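Local coordinates for glycerol-3-phosphate dehydrogenase [NAD(+)] (Dunaliella salina, PDB 6IUY), which probably interconverts dihydroxyacetone phosphate and sn-glycerol 3-phosphate with NAD(H), and carries a phosphatase-like domain that enables direct conversion of dihydroxyacetone phosphate to glycerol, at residues 255-268 / 337-351. Residues are numbered along the deposited sequence; the frame is centred on the assembly and turned at random.
Sequences KRYKVTMVGSGAWA and LIEAVRGADALIFCA. With NAD (nicotinamide-adenine-dinucleotide), chain C.
Thr-260 bonds Ala-346 and Ile-348 through both its backbone N and its O, N to Ala-346 O at 3.0 Å and O from Ile-348 N, joining the parallel strands 257-262 and 346-349. The ladder runs on through Val-262 N to Ile-348 O and Cys-350 N to Val-262 O. At the opposite end Lys-258 O accepts two amides, Asp-345 N and Ala-346 N. With CG beside its own backbone N (chi1 -53°), Asp-345 turns back so that OD2 receives Lys-258 N on its anti lone pair at 2.9 Å.

One side-chain hydrogen bond ties strand to helix: Thr-260 OG1 donates to Ala-340 O at 2.7 Å, the loop methyl of Ala-344 packing beside the hydroxyl. On the same face, Val-262 CG1 meets Leu-337 CD1 at 4.0 Å, and Val-262 CB abuts Phe-349 CD1. On the other face Val-259 CG1 touches Ile-348 CD1 and Met-261 SD reaches Ile-348 CG2; Trp-437 of helix 431-441 packs on Ile-348.

At the cofactor end, Cys-350 SG sits obliquely by Trp-267, 3.5 Å from CD1, and the indole lays one face on the nicotinamide at C5N. Trp-267 N and Ala-268 N bond the nicotinamide-side phosphate, Ala-266 N the adenosine-side one. A water takes Gly-265 N and lies within bonding reach of Cys-350 O and NAD O2N. Adjacent parallel strands, a GxGxxA turn and a helix start directed at the pyrophosphate make this the dinucleotide-binding centre of a Rossmann fold.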
loop_
_atom_site.group_PDB
_atom_site.type_symbol
_atom_site.label_atom_id
_atom_site.label_comp_id
_atom_site.label_asym_id
_atom_site.label_seq_id
_atom_site.Cartn_x
_atom_site.Cartn_y
_atom_site.Cartn_z
ATOM N N LYS A 255 7.248 21.686 -31.620
ATOM C CA LYS A 255 7.288 22.478 -30.391
ATOM C C LYS A 255 8.551 22.156 -29.577
ATOM O O LYS A 255 8.960 20.988 -29.464
ATOM C CB LYS A 255 6.038 22.248 -29.538
ATOM C CG LYS A 255 5.736 23.424 -28.603
ATOM C CD LYS A 255 4.539 23.149 -27.709
ATOM C CE LYS A 255 4.135 24.378 -26.893
ATOM N NZ LYS A 255 2.877 24.160 -26.107
ATOM N N ARG A 256 9.191 23.202 -29.052
ATOM C CA ARG A 256 10.316 23.045 -28.129
ATOM C C ARG A 256 9.953 23.750 -26.835
ATOM O O ARG A 256 9.796 24.974 -26.804
ATOM C CB ARG A 256 11.611 23.618 -28.700
ATOM C CG ARG A 256 12.827 23.225 -27.897
ATOM C CD ARG A 256 14.074 23.992 -28.305
ATOM N NE ARG A 256 14.549 23.619 -29.630
ATOM C CZ ARG A 256 14.506 24.419 -30.692
ATOM N NH1 ARG A 256 14.018 25.650 -30.585
ATOM N NH2 ARG A 256 14.960 23.987 -31.863
ATOM N N TYR A 257 9.807 22.977 -25.769
ATOM C CA TYR A 257 9.277 23.498 -24.518
ATOM C C TYR A 257 10.325 24.312 -23.768
ATOM O O TYR A 257 11.455 23.854 -23.614
ATOM C CB TYR A 257 8.768 22.342 -23.653
ATOM C CG TYR A 257 7.484 21.740 -24.163
ATOM C CD1 TYR A 257 7.484 20.810 -25.199
ATOM C CD2 TYR A 257 6.266 22.107 -23.619
ATOM C CE1 TYR A 257 6.285 20.268 -25.675
ATOM C CE2 TYR A 257 5.078 21.561 -24.072
ATOM C CZ TYR A 257 5.094 20.652 -25.100
ATOM O OH TYR A 257 3.904 20.132 -25.546
ATOM N N LYS A 258 9.978 25.529 -23.357
ATOM C CA LYS A 258 10.828 26.287 -22.422
ATOM C C LYS A 258 10.358 25.969 -21.010
ATOM O O LYS A 258 9.165 26.039 -20.731
ATOM C CB LYS A 258 10.756 27.811 -22.643
ATOM C CG LYS A 258 11.322 28.341 -23.979
ATOM C CD LYS A 258 11.473 29.879 -23.930
ATOM C CE LYS A 258 11.220 30.537 -25.286
ATOM N NZ LYS A 258 12.021 29.919 -26.377
ATOM N N VAL A 259 11.288 25.634 -20.122
ATOM C CA VAL A 259 10.910 25.221 -18.774
ATOM C C VAL A 259 11.204 26.308 -17.755
ATOM O O VAL A 259 12.292 26.875 -17.749
ATOM C CB VAL A 259 11.654 23.944 -18.366
ATOM C CG1 VAL A 259 11.214 23.485 -16.976
ATOM C CG2 VAL A 259 11.432 22.850 -19.425
ATOM N N THR A 260 10.232 26.595 -16.898
ATOM C CA THR A 260 10.446 27.499 -15.785
ATOM C C THR A 260 10.077 26.838 -14.450
ATOM O O THR A 260 8.942 26.389 -14.263
ATOM C CB THR A 260 9.636 28.788 -15.975
ATOM O OG1 THR A 260 10.187 29.498 -17.083
ATOM C CG2 THR A 260 9.697 29.666 -14.726
ATOM N N MET A 261 11.046 26.805 -13.535
ATOM C CA MET A 261 10.832 26.400 -12.152
ATOM C C MET A 261 10.351 27.603 -11.348
ATOM O O MET A 261 11.038 28.627 -11.297
ATOM C CB MET A 261 12.131 25.831 -11.559
ATOM C CG MET A 261 12.103 25.571 -10.035
ATOM S SD MET A 261 10.986 24.223 -9.569
ATOM C CE MET A 261 9.602 25.170 -9.006
ATOM N N VAL A 262 9.158 27.503 -10.763
ATOM C CA VAL A 262 8.640 28.550 -9.896
ATOM C C VAL A 262 8.901 28.156 -8.428
ATOM O O VAL A 262 8.094 27.448 -7.808
ATOM C CB VAL A 262 7.127 28.775 -10.103
ATOM C CG1 VAL A 262 6.602 29.844 -9.143
ATOM C CG2 VAL A 262 6.830 29.147 -11.547
ATOM N N GLY A 263 10.049 28.580 -7.904
ATOM C CA GLY A 263 10.414 28.337 -6.518
ATOM C C GLY A 263 11.892 28.090 -6.537
ATOM O O GLY A 263 12.422 27.756 -7.585
ATOM N N SER A 264 12.577 28.274 -5.415
ATOM C CA SER A 264 14.024 28.085 -5.408
ATOM C C SER A 264 14.542 27.568 -4.061
ATOM O O SER A 264 15.686 27.829 -3.681
ATOM C CB SER A 264 14.733 29.400 -5.764
ATOM O OG SER A 264 14.361 30.433 -4.864
ATOM N N GLY A 265 13.722 26.801 -3.354
ATOM C CA GLY A 265 14.150 26.287 -2.072
ATOM C C GLY A 265 14.970 25.031 -2.246
ATOM O O GLY A 265 15.471 24.730 -3.336
ATOM N N ALA A 266 15.100 24.285 -1.154
ATOM C CA ALA A 266 15.926 23.098 -1.137
ATOM C C ALA A 266 15.502 22.115 -2.219
ATOM O O ALA A 266 16.323 21.674 -3.002
ATOM C CB ALA A 266 15.867 22.436 0.262
ATOM N N TRP A 267 14.220 21.782 -2.254
ATOM C CA TRP A 267 13.683 20.791 -3.193
ATOM C C TRP A 267 13.513 21.409 -4.582
ATOM O O TRP A 267 13.764 20.768 -5.610
ATOM C CB TRP A 267 12.344 20.244 -2.652
ATOM C CG TRP A 267 11.644 19.188 -3.514
ATOM C CD1 TRP A 267 10.315 19.172 -3.865
ATOM C CD2 TRP A 267 12.222 18.017 -4.104
ATOM N NE1 TRP A 267 10.040 18.055 -4.627
ATOM C CE2 TRP A 267 11.191 17.334 -4.786
ATOM C CE3 TRP A 267 13.508 17.473 -4.117
ATOM C CZ2 TRP A 267 11.415 16.148 -5.496
ATOM C CZ3 TRP A 267 13.725 16.292 -4.806
ATOM C CH2 TRP A 267 12.681 15.643 -5.487
ATOM N N ALA A 268 13.095 22.666 -4.616
ATOM C CA ALA A 268 13.022 23.364 -5.900
ATOM C C ALA A 268 14.370 23.295 -6.599
ATOM O O ALA A 268 14.435 22.880 -7.761
ATOM C CB ALA A 268 12.575 24.790 -5.714
ATOM N N LEU A 337 8.802 37.381 -11.174
ATOM C CA LEU A 337 7.957 36.213 -11.331
ATOM C C LEU A 337 7.295 36.187 -12.702
ATOM O O LEU A 337 7.239 35.144 -13.345
ATOM C CB LEU A 337 6.902 36.181 -10.225
ATOM C CG LEU A 337 5.855 35.077 -10.380
ATOM C CD1 LEU A 337 6.485 33.682 -10.339
ATOM C CD2 LEU A 337 4.781 35.211 -9.344
ATOM N N ILE A 338 6.806 37.339 -13.147
ATOM C CA ILE A 338 6.168 37.445 -14.459
ATOM C C ILE A 338 7.174 37.143 -15.566
ATOM O O ILE A 338 6.908 36.378 -16.486
ATOM C CB ILE A 338 5.557 38.846 -14.691
ATOM C CG1 ILE A 338 4.580 39.180 -13.565
ATOM C CG2 ILE A 338 4.860 38.913 -16.066
ATOM C CD1 ILE A 338 3.580 38.060 -13.314
ATOM N N GLU A 339 8.354 37.728 -15.460
ATOM C CA GLU A 339 9.341 37.532 -16.497
ATOM C C GLU A 339 9.807 36.075 -16.544
ATOM O O GLU A 339 10.071 35.543 -17.628
ATOM C CB GLU A 339 10.523 38.478 -16.291
ATOM C CG GLU A 339 11.667 38.257 -17.269
ATOM C CD GLU A 339 12.977 37.917 -16.566
ATOM O OE1 GLU A 339 13.378 38.679 -15.658
ATOM O OE2 GLU A 339 13.595 36.879 -16.917
ATOM N N ALA A 340 9.912 35.431 -15.379
ATOM C CA ALA A 340 10.331 34.029 -15.318
ATOM C C ALA A 340 9.352 33.130 -16.061
ATOM O O ALA A 340 9.734 32.142 -16.696
ATOM C CB ALA A 340 10.460 33.565 -13.841
ATOM N N VAL A 341 8.077 33.477 -15.949
ATOM C CA VAL A 341 6.993 32.653 -16.450
ATOM C C VAL A 341 6.590 32.955 -17.907
ATOM O O VAL A 341 6.059 32.086 -18.602
ATOM C CB VAL A 341 5.752 32.824 -15.542
ATOM C CG1 VAL A 341 4.557 32.102 -16.121
ATOM C CG2 VAL A 341 6.055 32.325 -14.131
ATOM N N ARG A 342 6.848 34.171 -18.387
ATOM C CA ARG A 342 6.183 34.600 -19.616
ATOM C C ARG A 342 6.504 33.687 -20.792
ATOM O O ARG A 342 5.590 33.248 -21.487
ATOM C CB ARG A 342 6.522 36.057 -19.965
ATOM C CG ARG A 342 7.963 36.316 -20.362
ATOM C CD ARG A 342 8.156 37.763 -20.806
ATOM N NE ARG A 342 9.570 38.093 -20.894
ATOM C CZ ARG A 342 10.114 39.203 -20.412
ATOM N NH1 ARG A 342 9.357 40.108 -19.805
ATOM N NH2 ARG A 342 11.417 39.399 -20.537
ATOM N N GLY A 343 7.764 33.357 -21.027
ATOM C CA GLY A 343 8.024 32.544 -22.209
ATOM C C GLY A 343 7.765 31.043 -22.060
ATOM O O GLY A 343 8.027 30.264 -22.980
ATOM N N ALA A 344 7.239 30.632 -20.911
ATOM C CA ALA A 344 7.326 29.235 -20.495
ATOM C C ALA A 344 6.199 28.370 -21.013
ATOM O O ALA A 344 5.034 28.709 -20.835
ATOM C CB ALA A 344 7.373 29.145 -18.964
ATOM N N ASP A 345 6.569 27.224 -21.594
ATOM C CA ASP A 345 5.617 26.205 -22.049
ATOM C C ASP A 345 5.371 25.151 -20.964
ATOM O O ASP A 345 4.295 24.562 -20.876
ATOM C CB ASP A 345 6.140 25.529 -23.317
ATOM C CG ASP A 345 6.503 26.534 -24.399
ATOM O OD1 ASP A 345 5.570 27.131 -24.972
ATOM O OD2 ASP A 345 7.708 26.728 -24.660
ATOM N N ALA A 346 6.391 24.935 -20.141
ATOM C CA ALA A 346 6.354 23.943 -19.079
ATOM C C ALA A 346 6.616 24.617 -17.741
ATOM O O ALA A 346 7.724 25.058 -17.491
ATOM C CB ALA A 346 7.384 22.855 -19.345
ATOM N N LEU A 347 5.595 24.713 -16.900
ATOM C CA LEU A 347 5.740 25.323 -15.579
ATOM C C LEU A 347 5.818 24.289 -14.459
ATOM O O LEU A 347 4.906 23.484 -14.308
ATOM C CB LEU A 347 4.560 26.257 -15.276
ATOM C CG LEU A 347 4.430 27.622 -15.942
ATOM C CD1 LEU A 347 3.176 28.327 -15.415
ATOM C CD2 LEU A 347 5.668 28.449 -15.639
ATOM N N ILE A 348 6.883 24.349 -13.662
ATOM C CA ILE A 348 7.017 23.546 -12.464
ATOM C C ILE A 348 6.736 24.422 -11.244
ATOM O O ILE A 348 7.399 25.427 -11.011
ATOM C CB ILE A 348 8.427 22.909 -12.378
ATOM C CG1 ILE A 348 8.698 22.089 -13.627
ATOM C CG2 ILE A 348 8.554 22.000 -11.166
ATOM C CD1 ILE A 348 10.143 21.738 -13.832
ATOM N N PHE A 349 5.717 24.065 -10.474
ATOM C CA PHE A 349 5.434 24.800 -9.260
ATOM C C PHE A 349 6.039 24.048 -8.060
ATOM O O PHE A 349 5.666 22.906 -7.792
ATOM C CB PHE A 349 3.928 25.013 -9.100
ATOM C CG PHE A 349 3.355 26.011 -10.079
ATOM C CD1 PHE A 349 3.420 27.377 -9.820
ATOM C CD2 PHE A 349 2.760 25.589 -11.263
ATOM C CE1 PHE A 349 2.908 28.316 -10.733
ATOM C CE2 PHE A 349 2.235 26.523 -12.175
ATOM C CZ PHE A 349 2.317 27.888 -11.902
ATOM N N CYS A 350 6.989 24.690 -7.366
ATOM C CA CYS A 350 7.679 24.107 -6.209
ATOM C C CYS A 350 8.058 25.172 -5.179
ATOM O O CYS A 350 9.219 25.515 -5.027
ATOM C CB CYS A 350 8.926 23.347 -6.645
ATOM S SG CYS A 350 9.598 22.253 -5.350
ATOM N N ALA A 351 7.069 25.705 -4.472
ATOM C CA ALA A 351 7.331 26.713 -3.453
ATOM C C ALA A 351 6.579 26.299 -2.208
ATOM O O ALA A 351 5.559 25.643 -2.341
ATOM C CB ALA A 351 6.879 28.101 -3.931
HETATM P PA NAD C . 12.147 25.496 1.403
HETATM O O1A NAD C . 13.587 25.265 1.200
HETATM O O2A NAD C . 11.538 24.696 2.546
HETATM O O5B NAD C . 11.856 27.065 1.729
HETATM C C5B NAD C . 12.777 28.076 1.295
HETATM C C4B NAD C . 12.097 28.987 0.241
HETATM O O4B NAD C . 11.145 29.679 0.805
HETATM C C3B NAD C . 13.101 30.035 -0.248
HETATM O O3B NAD C . 13.583 29.763 -1.482
HETATM C C2B NAD C . 12.298 31.350 -0.270
HETATM O O2B NAD C . 12.560 32.044 -1.568
HETATM C C1B NAD C . 11.073 30.967 -0.145
HETATM N N9A NAD C . 10.322 31.991 0.448
HETATM C C8A NAD C . 10.488 32.572 1.659
HETATM N N7A NAD C . 9.524 33.510 1.791
HETATM C C5A NAD C . 8.773 33.528 0.657
HETATM C C6A NAD C . 7.691 34.293 0.258
HETATM N N6A NAD C . 7.064 35.330 1.002
HETATM N N1A NAD C . 7.122 34.079 -0.935
HETATM C C2A NAD C . 7.627 33.114 -1.756
HETATM N N3A NAD C . 8.693 32.372 -1.376
HETATM C C4A NAD C . 9.261 32.584 -0.168
HETATM O O3 NAD C . 11.398 25.123 0.032
HETATM P PN NAD C . 11.412 23.713 -0.730
HETATM O O1N NAD C . 12.401 22.755 -0.089
HETATM O O2N NAD C . 11.764 23.893 -2.189
HETATM O O5D NAD C . 9.978 23.079 -0.546
HETATM C C5D NAD C . 8.844 23.628 -1.191
HETATM C C4D NAD C . 7.820 22.496 -1.352
HETATM O O4D NAD C . 8.428 21.369 -1.672
HETATM C C3D NAD C . 7.151 22.252 -0.015
HETATM O O3D NAD C . 5.823 22.173 -0.202
HETATM C C2D NAD C . 7.715 20.889 0.475
HETATM O O2D NAD C . 6.699 20.286 1.377
HETATM C C1D NAD C . 7.925 20.231 -0.630
HETATM N N1N NAD C . 8.946 19.205 -0.562
HETATM C C2N NAD C . 10.151 19.401 0.079
HETATM C C3N NAD C . 11.103 18.384 0.113
HETATM C C7N NAD C . 12.429 18.635 0.864
HETATM O O7N NAD C . 13.154 17.705 1.158
HETATM N N7N NAD C . 12.789 19.992 1.191
HETATM C C4N NAD C . 10.866 17.170 -0.495
HETATM C C5N NAD C . 9.672 16.975 -1.166
HETATM C C6N NAD C . 8.729 18.003 -1.199
HETATM O O HOH W 1 3.201 26.852 -24.674
HETATM O O HOH W 2 10.779 26.230 -2.968
#